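Local coordinates for protein peptidase M3B, oligoendopeptidase F (Enterococcus faecium, PDB 2QR4) that probably hydrolyses peptide bonds in oligopeptides as a zinc-dependent metallopeptidase of the M3B (oligoendopeptidase F) family, at residues 103-106 / 107-111; 229-233 / 234-238; 222-225 / 226-230; 500-503 / 504-507. One frame throughout, in Å; residues are numbered along the deposited sequence.

Contact 1 of 4, residues 103-106 / 107-111; sequences IWQY and FKEEP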
loop_
_atom_site.group_PDB
_atom_site.type_symbol
_atom_site.label_atom_id
_atom_site.label_comp_id
_atom_site.label_asym_id
_atom_site.label_seq_id
_atom_site.Cartn_x
_atom_site.Cartn_y
_atom_site.Cartn_z
ATOM N N ILE A 103 -9.862 5.131 39.849
ATOM C CA ILE A 103 -10.860 5.244 38.797
ATOM C C ILE A 103 -12.268 4.977 39.329
ATOM O O ILE A 103 -13.157 5.805 39.143
ATOM C CB ILE A 103 -10.518 4.316 37.614
ATOM C CG1 ILE A 103 -9.214 4.767 36.954
ATOM C CG2 ILE A 103 -11.624 4.303 36.592
ATOM C CD1 ILE A 103 -8.798 3.926 35.754
ATOM N N TRP A 104 -12.474 3.850 40.011
ATOM C CA TRP A 104 -13.810 3.538 40.540
ATOM C C TRP A 104 -14.144 4.400 41.760
ATOM O O TRP A 104 -15.299 4.476 42.185
ATOM C CB TRP A 104 -13.990 2.037 40.843
ATOM C CG TRP A 104 -13.558 1.152 39.724
ATOM C CD1 TRP A 104 -12.558 0.219 39.756
ATOM C CD2 TRP A 104 -14.077 1.136 38.383
ATOM N NE1 TRP A 104 -12.423 -0.380 38.519
ATOM C CE2 TRP A 104 -13.343 0.164 37.660
ATOM C CE3 TRP A 104 -15.087 1.849 37.723
ATOM C CZ2 TRP A 104 -13.596 -0.120 36.319
ATOM C CZ3 TRP A 104 -15.331 1.568 36.378
ATOM C CH2 TRP A 104 -14.589 0.592 35.697
ATOM N N GLN A 105 -13.132 5.068 42.303
ATOM C CA GLN A 105 -13.353 6.027 43.379
ATOM C C GLN A 105 -14.018 7.284 42.813
ATOM O O GLN A 105 -14.843 7.920 43.478
ATOM C CB GLN A 105 -12.034 6.366 44.081
ATOM C CG GLN A 105 -12.181 7.210 45.341
ATOM C CD GLN A 105 -13.367 6.795 46.196
ATOM O OE1 GLN A 105 -14.151 7.639 46.628
ATOM N NE2 GLN A 105 -13.512 5.491 46.432
ATOM N N TYR A 106 -13.656 7.626 41.577
ATOM C CA TYR A 106 -14.275 8.732 40.851
ATOM C C TYR A 106 -15.746 8.430 40.574
ATOM O O TYR A 106 -16.586 9.329 40.572
ATOM C CB TYR A 106 -13.571 8.948 39.512
ATOM C CG TYR A 106 -12.298 9.768 39.534
ATOM C CD1 TYR A 106 -11.987 10.612 40.598
ATOM C CD2 TYR A 106 -11.427 9.732 38.448
ATOM C CE1 TYR A 106 -10.817 11.375 40.585
ATOM C CE2 TYR A 106 -10.267 10.488 38.425
ATOM C CZ TYR A 106 -9.966 11.309 39.486
ATOM O OH TYR A 106 -8.805 12.049 39.430
ATOM N N PHE A 107 -16.044 7.160 40.315
ATOM C CA PHE A 107 -17.411 6.724 40.040
ATOM C C PHE A 107 -18.335 6.843 41.250
ATOM O O PHE A 107 -19.519 7.140 41.098
ATOM C CB PHE A 107 -17.422 5.298 39.485
ATOM C CG PHE A 107 -17.104 5.225 38.015
ATOM C CD1 PHE A 107 -15.856 5.583 37.543
ATOM C CD2 PHE A 107 -18.057 4.806 37.104
ATOM C CE1 PHE A 107 -15.564 5.520 36.185
ATOM C CE2 PHE A 107 -17.772 4.745 35.753
ATOM C CZ PHE A 107 -16.529 5.101 35.293
ATOM N N LYS A 108 -17.803 6.607 42.446
ATOM C CA LYS A 108 -18.583 6.814 43.657
ATOM C C LYS A 108 -18.922 8.291 43.791
ATOM O O LYS A 108 -20.042 8.650 44.152
ATOM C CB LYS A 108 -17.820 6.350 44.899
ATOM C CG LYS A 108 -17.894 4.857 45.174
ATOM C CD LYS A 108 -17.641 4.568 46.646
ATOM C CE LYS A 108 -18.585 5.387 47.524
ATOM N NZ LYS A 108 -18.408 5.101 48.972
ATOM N N GLU A 109 -17.948 9.144 43.487
ATOM C CA GLU A 109 -18.100 10.588 43.665
ATOM C C GLU A 109 -19.032 11.225 42.632
ATOM O O GLU A 109 -19.710 12.203 42.928
ATOM C CB GLU A 109 -16.732 11.282 43.636
ATOM C CG GLU A 109 -15.683 10.614 44.515
ATOM C CD GLU A 109 -14.390 11.402 44.618
ATOM O OE1 GLU A 109 -13.765 11.353 45.702
ATOM O OE2 GLU A 109 -13.998 12.068 43.631
ATOM N N GLU A 110 -19.057 10.674 41.423
ATOM C CA GLU A 110 -19.830 11.273 40.336
ATOM C C GLU A 110 -20.642 10.245 39.552
ATOM O O GLU A 110 -20.202 9.765 38.509
ATOM C CB GLU A 110 -18.913 12.068 39.394
ATOM C CG GLU A 110 -19.614 12.669 38.178
ATOM C CD GLU A 110 -20.852 13.494 38.533
ATOM O OE1 GLU A 110 -20.860 14.705 38.240
ATOM O OE2 GLU A 110 -21.813 12.936 39.096
ATOM N N PRO A 111 -21.845 9.930 40.049
ATOM C CA PRO A 111 -22.782 8.977 39.462
ATOM C C PRO A 111 -22.895 9.116 37.951
ATOM O O PRO A 111 -23.055 8.118 37.253
ATOM C CB PRO A 111 -24.125 9.346 40.118
ATOM C CG PRO A 111 -23.853 10.564 40.991
ATOM C CD PRO A 111 -22.386 10.531 41.276
#
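Trp104 points the CE3–CZ3 edge of its six-membered ring at one face of the Phe107 ring, three residues further along helix 100-109. The pair is an edge-to-face stack, with centroids 5.0 Å apart and planes at 61°, and its closest atoms are Trp104 CE3 and Phe107 CD1 at 3.8 Å. Both side chains hold CG anti to the carbonyl carbon (chi1 -49° for Trp104, -81° for Phe107), which sends the two rings off the helix side by side in the same direction. Ile103 adds its CG2 branch, 4.1 Å from Phe107 CE1.

Towards the end of the helix the backbone bonds are long: Lys108 N to Trp104 O measures 3.3 Å, and those from Phe107 N to Ile103 O and from Glu109 N to Gln105 O are weak. The last, from Glu110 N to Tyr106 O, shortens to 2.9 Å just where Glu110 leaves helical geometry. Beyond the segments, Trp104 and Phe107 both rest on Arg117 of helix 117-124, while Tyr106 packs on Ala33 of helix 33-63, its hydroxyl hydrogen-bonded to Leu29 O ahead of that helix. The chemistry is therefore divided: aromatic and aliphatic carbon joins Ile103, Trp104 and Phe107, whereas the main chain supplies the hydrogen bonds that close the helix.

Contact 2 of 4, residues 229-233 / 234-238; sequences RNYSS and AREAS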
loop_
_atom_site.group_PDB
_atom_site.type_symbol
_atom_site.label_atom_id
_atom_site.label_comp_id
_atom_site.label_asym_id
_atom_site.label_seq_id
_atom_site.Cartn_x
_atom_site.Cartn_y
_atom_site.Cartn_z
ATOM N N ARG A 229 1.701 -4.119 20.685
ATOM C CA ARG A 229 0.687 -4.023 21.748
ATOM C C ARG A 229 0.694 -5.203 22.707
ATOM O O ARG A 229 -0.193 -5.314 23.559
ATOM C CB ARG A 229 -0.713 -3.849 21.157
ATOM C CG ARG A 229 -0.927 -2.489 20.501
ATOM C CD ARG A 229 -2.398 -2.247 20.218
ATOM N NE ARG A 229 -2.588 -0.977 19.535
ATOM C CZ ARG A 229 -2.621 0.202 20.152
ATOM N NH1 ARG A 229 -2.789 1.307 19.444
ATOM N NH2 ARG A 229 -2.478 0.284 21.474
ATOM N N ASN A 230 1.685 -6.088 22.564
ATOM C CA ASN A 230 1.842 -7.242 23.467
ATOM C C ASN A 230 0.708 -8.280 23.395
ATOM O O ASN A 230 0.356 -8.914 24.383
ATOM C CB ASN A 230 2.044 -6.765 24.913
ATOM C CG ASN A 230 2.989 -5.580 24.999
ATOM O OD1 ASN A 230 4.196 -5.712 24.764
ATOM N ND2 ASN A 230 2.442 -4.405 25.326
ATOM N N TYR A 231 0.121 -8.433 22.222
ATOM C CA TYR A 231 -0.762 -9.547 22.000
ATOM C C TYR A 231 0.093 -10.728 21.563
ATOM O O TYR A 231 1.190 -10.546 21.030
ATOM C CB TYR A 231 -1.805 -9.207 20.932
ATOM C CG TYR A 231 -2.855 -8.208 21.386
ATOM C CD1 TYR A 231 -3.881 -8.581 22.260
ATOM C CD2 TYR A 231 -2.826 -6.893 20.940
ATOM C CE1 TYR A 231 -4.854 -7.657 22.673
ATOM C CE2 TYR A 231 -3.789 -5.961 21.346
ATOM C CZ TYR A 231 -4.800 -6.350 22.195
ATOM O OH TYR A 231 -5.738 -5.423 22.565
ATOM N N SER A 232 -0.395 -11.939 21.798
ATOM C CA SER A 232 0.356 -13.123 21.424
ATOM C C SER A 232 0.212 -13.424 19.920
ATOM O O SER A 232 0.965 -14.228 19.371
ATOM C CB SER A 232 -0.069 -14.315 22.292
ATOM O OG SER A 232 -1.377 -14.724 21.955
ATOM N N SER A 233 -0.738 -12.762 19.258
ATOM C CA SER A 233 -0.928 -12.929 17.799
ATOM C C SER A 233 -1.909 -11.905 17.233
ATOM O O SER A 233 -2.658 -11.249 17.973
ATOM C CB SER A 233 -1.472 -14.330 17.484
ATOM O OG SER A 233 -2.807 -14.463 17.988
ATOM N N ALA A 234 -1.935 -11.803 15.911
ATOM C CA ALA A 234 -2.851 -10.888 15.247
ATOM C C ALA A 234 -4.295 -11.258 15.558
ATOM O O ALA A 234 -5.145 -10.386 15.774
ATOM C CB ALA A 234 -2.613 -10.899 13.761
ATOM N N ARG A 235 -4.565 -12.557 15.590
ATOM C CA ARG A 235 -5.915 -13.042 15.857
ATOM C C ARG A 235 -6.369 -12.672 17.265
ATOM O O ARG A 235 -7.451 -12.109 17.443
ATOM C CB ARG A 235 -6.015 -14.560 15.651
ATOM C CG ARG A 235 -7.453 -15.081 15.776
ATOM C CD ARG A 235 -7.564 -16.549 15.434
ATOM N NE ARG A 235 -6.849 -17.396 16.388
ATOM C CZ ARG A 235 -6.871 -18.724 16.343
ATOM N NH1 ARG A 235 -7.582 -19.329 15.399
ATOM N NH2 ARG A 235 -6.207 -19.443 17.242
ATOM N N GLU A 236 -5.552 -12.992 18.263
ATOM C CA GLU A 236 -5.893 -12.630 19.632
ATOM C C GLU A 236 -6.186 -11.148 19.665
ATOM O O GLU A 236 -7.144 -10.712 20.292
ATOM C CB GLU A 236 -4.767 -12.959 20.617
ATOM C CG GLU A 236 -5.145 -12.727 22.083
ATOM C CD GLU A 236 -3.971 -12.901 23.036
ATOM O OE1 GLU A 236 -4.071 -13.754 23.944
ATOM O OE2 GLU A 236 -2.950 -12.193 22.881
ATOM N N ALA A 237 -5.379 -10.371 18.954
ATOM C CA ALA A 237 -5.593 -8.922 18.932
ATOM C C ALA A 237 -6.967 -8.525 18.373
ATOM O O ALA A 237 -7.673 -7.730 18.970
ATOM C CB ALA A 237 -4.474 -8.221 18.177
ATOM N N SER A 238 -7.356 -9.081 17.236
ATOM C CA SER A 238 -8.647 -8.703 16.660
ATOM C C SER A 238 -9.821 -9.201 17.496
ATOM O O SER A 238 -10.757 -8.459 17.748
ATOM C CB SER A 238 -8.790 -9.234 15.242
ATOM O OG SER A 238 -10.013 -8.795 14.684
#
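Tyr231 turns one face of its ring to Ala237, whose CA stands over the ring centre, 3.8 Å from the centroid and 12° off the normal, in a CH-pi contact. The methyl reaches the same ring nearer its root, with Ala237 CB 3.5 Å from Tyr231 CD2. Glu236 approaches the ring differently: OE2 lies in the ring plane at the CD1 edge, and the carboxylate is turned 65° from the ring.

That carboxylate comes back over the preceding loop because the Glu236 chain is extended, with CG anti to the backbone N. Its OE2 takes the N-H of Ser232 at 2.8 Å in an almost straight bond, received on the syn side but 32° out of the carboxylate plane. Ser233 is the N-cap of helix 234-240. Its OG sits between its own N and carbonyl carbon, facing the first turn, where it accepts from Glu236 N at 3.1 Å; Ser233 O meanwhile receives Ala237 N at 3.0 Å.

The loop itself starts from a Schellman motif ending helix 208-228, with Asn230 as its C-prime residue at positive phi. Around these groups, the Tyr231 ring also stacks with His129, and Arg235 extends from the helix to salt bridges with Glu246 and Asp250. On the side towards helix 208-228, Ala234 packs on Asn223 and Ala237 on Ala226.

Contact 3 of 4, residues 222-225 / 226-230; sequences HNFK and AKVRN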
loop_
_atom_site.group_PDB
_atom_site.type_symbol
_atom_site.label_atom_id
_atom_site.label_comp_id
_atom_site.label_asym_id
_atom_site.label_seq_id
_atom_site.Cartn_x
_atom_site.Cartn_y
_atom_site.Cartn_z
ATOM N N HIS A 222 -1.256 -5.818 10.624
ATOM C CA HIS A 222 -1.908 -6.513 11.742
ATOM C C HIS A 222 -0.893 -7.164 12.679
ATOM O O HIS A 222 -1.015 -7.087 13.900
ATOM C CB HIS A 222 -2.861 -7.598 11.246
ATOM C CG HIS A 222 -4.060 -7.068 10.534
ATOM N ND1 HIS A 222 -4.845 -7.857 9.718
ATOM C CD2 HIS A 222 -4.602 -5.827 10.501
ATOM C CE1 HIS A 222 -5.823 -7.124 9.220
ATOM N NE2 HIS A 222 -5.701 -5.890 9.681
ATOM N N ASN A 223 0.104 -7.814 12.097
ATOM C CA ASN A 223 1.127 -8.471 12.890
ATOM C C ASN A 223 1.980 -7.481 13.667
ATOM O O ASN A 223 2.259 -7.676 14.850
ATOM C CB ASN A 223 1.973 -9.426 12.024
ATOM C CG ASN A 223 1.283 -10.783 11.845
ATOM O OD1 ASN A 223 0.479 -11.178 12.692
ATOM N ND2 ASN A 223 1.589 -11.492 10.754
ATOM N N PHE A 224 2.383 -6.410 13.001
ATOM C CA PHE A 224 3.167 -5.389 13.652
ATOM C C PHE A 224 2.407 -4.776 14.844
ATOM O O PHE A 224 2.988 -4.614 15.923
ATOM C CB PHE A 224 3.548 -4.297 12.653
ATOM C CG PHE A 224 4.157 -3.089 13.305
ATOM C CD1 PHE A 224 5.464 -3.120 13.752
ATOM C CD2 PHE A 224 3.409 -1.947 13.514
ATOM C CE1 PHE A 224 6.023 -2.025 14.382
ATOM C CE2 PHE A 224 3.957 -0.843 14.147
ATOM C CZ PHE A 224 5.270 -0.878 14.568
ATOM N N LYS A 225 1.124 -4.439 14.653
ATOM C CA LYS A 225 0.322 -3.837 15.732
ATOM C C LYS A 225 0.095 -4.815 16.879
ATOM O O LYS A 225 0.188 -4.452 18.050
ATOM C CB LYS A 225 -1.014 -3.306 15.216
ATOM C CG LYS A 225 -0.950 -1.892 14.625
ATOM C CD LYS A 225 -2.041 -1.721 13.580
ATOM C CE LYS A 225 -2.224 -0.275 13.168
ATOM N NZ LYS A 225 -3.325 -0.173 12.156
ATOM N N ALA A 226 -0.180 -6.066 16.541
ATOM C CA ALA A 226 -0.317 -7.096 17.552
ATOM C C ALA A 226 0.969 -7.172 18.391
ATOM O O ALA A 226 0.933 -7.181 19.624
ATOM C CB ALA A 226 -0.623 -8.442 16.892
ATOM N N LYS A 227 2.109 -7.207 17.718
ATOM C CA LYS A 227 3.386 -7.352 18.411
ATOM C C LYS A 227 3.645 -6.176 19.351
ATOM O O LYS A 227 3.952 -6.366 20.536
ATOM C CB LYS A 227 4.537 -7.477 17.415
ATOM C CG LYS A 227 5.888 -7.751 18.064
ATOM C CD LYS A 227 6.897 -8.255 17.040
ATOM C CE LYS A 227 8.186 -8.746 17.709
ATOM N NZ LYS A 227 9.131 -7.632 18.033
ATOM N N VAL A 228 3.525 -4.957 18.837
ATOM C CA VAL A 228 3.903 -3.820 19.679
ATOM C C VAL A 228 2.906 -3.557 20.803
ATOM O O VAL A 228 3.238 -2.869 21.762
ATOM C CB VAL A 228 4.206 -2.536 18.863
ATOM C CG1 VAL A 228 5.245 -2.852 17.799
ATOM C CG2 VAL A 228 2.930 -1.962 18.234
ATOM N N ARG A 229 1.701 -4.119 20.685
ATOM C CA ARG A 229 0.687 -4.023 21.748
ATOM C C ARG A 229 0.694 -5.203 22.707
ATOM O O ARG A 229 -0.193 -5.314 23.559
ATOM C CB ARG A 229 -0.713 -3.849 21.157
ATOM C CG ARG A 229 -0.927 -2.489 20.501
ATOM C CD ARG A 229 -2.398 -2.247 20.218
ATOM N NE ARG A 229 -2.588 -0.977 19.535
ATOM C CZ ARG A 229 -2.621 0.202 20.152
ATOM N NH1 ARG A 229 -2.789 1.307 19.444
ATOM N NH2 ARG A 229 -2.478 0.284 21.474
ATOM N N ASN A 230 1.685 -6.088 22.564
ATOM C CA ASN A 230 1.842 -7.242 23.467
ATOM C C ASN A 230 0.708 -8.280 23.395
ATOM O O ASN A 230 0.356 -8.914 24.383
ATOM C CB ASN A 230 2.044 -6.765 24.913
ATOM C CG ASN A 230 2.989 -5.580 24.999
ATOM O OD1 ASN A 230 4.196 -5.712 24.764
ATOM N ND2 ASN A 230 2.442 -4.405 25.326
#
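With CG anti to the backbone N (chi1 170°), the Phe224 ring swings along the helix surface towards the following turn, where Val228 holds CG1 anti to its own carbonyl carbon (chi1 -54°), which turns that methyl to the ring. Val228 CG1 lies over one face of Phe224, 4.0 Å from the centroid, in a CH-pi contact displaced towards CE1, the nearest ring atom at 3.6 Å. Both methyls lie against Phe224 O, CG1 at 3.4 Å and CG2 at 3.5 Å, but only CG1 also reaches the ring.

Beneath them the last turns of helix 208-228 are regular. Lys227 N reaches Asn223 O at 2.9 Å and Val228 N reaches Phe224 O at 3.0 Å. The final step, Arg229 N to Lys225 O at 3.1 Å, is more bent, as the chain leaves the helix at Arg229.

The side chains outside this pair look elsewhere: Asn223 ND2 bonds to Asp453, and Arg229 forms a salt bridge with Glu136. Phe224 and Val228 pack on Gly141 and Leu138 of the second subunit. Ring and methyl, spaced four residues apart, thus make one apolar patch on the helix, and dispersion rather than polar bonding is what this patch brings to the subunit contact.

Contact 4 of 4, residues 500-503 / 504-507; sequences YYVF and QYST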
loop_
_atom_site.group_PDB
_atom_site.type_symbol
_atom_site.label_atom_id
_atom_site.label_comp_id
_atom_site.label_asym_id
_atom_site.label_seq_id
_atom_site.Cartn_x
_atom_site.Cartn_y
_atom_site.Cartn_z
ATOM N N TYR A 500 -9.959 -10.409 10.585
ATOM C CA TYR A 500 -10.583 -11.557 11.210
ATOM C C TYR A 500 -12.086 -11.347 11.372
ATOM O O TYR A 500 -12.641 -11.449 12.463
ATOM C CB TYR A 500 -9.928 -11.827 12.552
ATOM C CG TYR A 500 -8.608 -12.535 12.422
ATOM C CD1 TYR A 500 -8.554 -13.907 12.205
ATOM C CD2 TYR A 500 -7.415 -11.843 12.521
ATOM C CE1 TYR A 500 -7.353 -14.559 12.090
ATOM C CE2 TYR A 500 -6.204 -12.495 12.415
ATOM C CZ TYR A 500 -6.180 -13.854 12.201
ATOM O OH TYR A 500 -4.975 -14.519 12.105
ATOM N N TYR A 501 -12.736 -11.081 10.254
ATOM C CA TYR A 501 -14.148 -10.783 10.230
ATOM C C TYR A 501 -14.989 -11.975 9.772
ATOM O O TYR A 501 -16.006 -12.284 10.400
ATOM C CB TYR A 501 -14.366 -9.606 9.302
ATOM C CG TYR A 501 -15.767 -9.092 9.179
ATOM C CD1 TYR A 501 -16.244 -8.137 10.054
ATOM C CD2 TYR A 501 -16.588 -9.505 8.139
ATOM C CE1 TYR A 501 -17.513 -7.622 9.928
ATOM C CE2 TYR A 501 -17.860 -9.002 7.993
ATOM C CZ TYR A 501 -18.322 -8.053 8.895
ATOM O OH TYR A 501 -19.590 -7.529 8.776
ATOM N N VAL A 502 -14.560 -12.655 8.706
ATOM C CA VAL A 502 -15.410 -13.684 8.068
ATOM C C VAL A 502 -15.862 -14.870 8.924
ATOM O O VAL A 502 -16.933 -15.406 8.675
ATOM C CB VAL A 502 -14.788 -14.274 6.781
ATOM C CG1 VAL A 502 -14.842 -13.281 5.666
ATOM C CG2 VAL A 502 -13.375 -14.753 7.044
ATOM N N PHE A 503 -15.064 -15.295 9.903
ATOM C CA PHE A 503 -15.440 -16.480 10.681
ATOM C C PHE A 503 -16.762 -16.271 11.377
ATOM O O PHE A 503 -17.454 -17.231 11.715
ATOM C CB PHE A 503 -14.378 -16.867 11.709
ATOM C CG PHE A 503 -14.425 -16.069 12.987
ATOM C CD1 PHE A 503 -14.906 -16.643 14.161
ATOM C CD2 PHE A 503 -13.939 -14.757 13.032
ATOM C CE1 PHE A 503 -14.931 -15.907 15.363
ATOM C CE2 PHE A 503 -13.955 -14.015 14.215
ATOM C CZ PHE A 503 -14.458 -14.581 15.385
ATOM N N GLN A 504 -17.119 -15.014 11.597
ATOM C CA GLN A 504 -18.356 -14.735 12.309
ATOM C C GLN A 504 -19.600 -15.150 11.531
ATOM O O GLN A 504 -20.646 -15.399 12.129
ATOM C CB GLN A 504 -18.415 -13.274 12.750
ATOM C CG GLN A 504 -17.520 -13.034 13.956
ATOM C CD GLN A 504 -17.295 -11.572 14.266
ATOM O OE1 GLN A 504 -16.621 -10.860 13.516
ATOM N NE2 GLN A 504 -17.842 -11.122 15.390
ATOM N N TYR A 505 -19.489 -15.244 10.209
ATOM C CA TYR A 505 -20.619 -15.725 9.426
ATOM C C TYR A 505 -20.950 -17.161 9.827
ATOM O O TYR A 505 -22.101 -17.512 9.957
ATOM C CB TYR A 505 -20.335 -15.675 7.924
ATOM C CG TYR A 505 -20.254 -14.289 7.330
ATOM C CD1 TYR A 505 -21.330 -13.420 7.365
ATOM C CD2 TYR A 505 -19.103 -13.868 6.697
ATOM C CE1 TYR A 505 -21.242 -12.149 6.799
ATOM C CE2 TYR A 505 -19.011 -12.623 6.133
ATOM C CZ TYR A 505 -20.060 -11.769 6.180
ATOM O OH TYR A 505 -19.889 -10.529 5.610
ATOM N N SER A 506 -19.922 -17.975 10.025
ATOM C CA SER A 506 -20.099 -19.400 10.286
ATOM C C SER A 506 -20.496 -19.716 11.726
ATOM O O SER A 506 -21.243 -20.665 11.972
ATOM C CB SER A 506 -18.818 -20.149 9.934
ATOM O OG SER A 506 -18.350 -19.733 8.672
ATOM N N THR A 507 -19.977 -18.949 12.679
ATOM C CA THR A 507 -20.316 -19.177 14.085
ATOM C C THR A 507 -21.736 -18.709 14.317
ATOM O O THR A 507 -22.508 -19.348 15.045
ATOM C CB THR A 507 -19.360 -18.447 15.065
ATOM O OG1 THR A 507 -19.381 -17.042 14.809
ATOM C CG2 THR A 507 -17.943 -18.943 14.894
#
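The start of helix 503-520 and the loop leading into it make up this contact, within the peptidase family M3 region. Tyr501 and Tyr505 meet at a slant beside the first turn as an offset edge-to-face pair, the edge of Tyr501 directed at the face of Tyr505, with planes at 83° and centroids 5.9 Å apart. The closest atoms are Tyr501 CE2 and Tyr505 OH, 3.5 Å apart, the hydroxyl oxygen lying at the edge of the Tyr501 ring and in its plane.

Phe503 turns its ring forward along the chain, over Gln504: its chi1 of 81° places CG between its own N and carbonyl carbon. There Gln504 CG comes over one face in a CH-pi contact, 3.9 Å from the centroid and nearer the CE2–CZ rim. The extended Gln504 chain continues past the ring with its amide plane only 18° from that of the ring. From the next turn, Thr507 CG2 approaches Phe503 CD1 to 3.9 Å.

The main chain enters the helix through i to i+3 bonds, Gln504 N to Tyr501 O at 3.2 Å and Tyr505 N to Val502 O at 3.0 Å, before Thr507 N takes up Phe503 O at 3.2 Å with the donor nearly on the C=O axis; the same oxygen also receives Ser506 N weakly. Around this turn, helix 418-454 receives Val502 on Glu446, Phe503 on Ala443 and Ser506 through bonds to Thr435 and Thr440, while Leu239 of helix 234-240 and Val248 and Leu252 of helix 246-258 cover Phe503.

How the contacts relate
Contact 4 is the buried one, its centre about 5 Å from that of the chain; contacts 1 and 2 are partly buried and contact 3 is a surface contact. Contact 1 lies farthest out, about 38 Å from the chain centre, and touches none of the others. Contacts 2 and 3 are continuous: they share Arg229 and Asn230, and a probable hydrogen bond from Tyr231 N to Ala226 O ties the end of helix 208-228 to the loop before helix 234-240. Contact 2 also meets contact 4 where Arg235 packs on Tyr500. Contacts 1 and 3 both end helices, but only contact 3 faces the second subunit. Contacts 2 and 4 begin helices, contact 2 with polar capping and contact 4 mainly with aromatic packing.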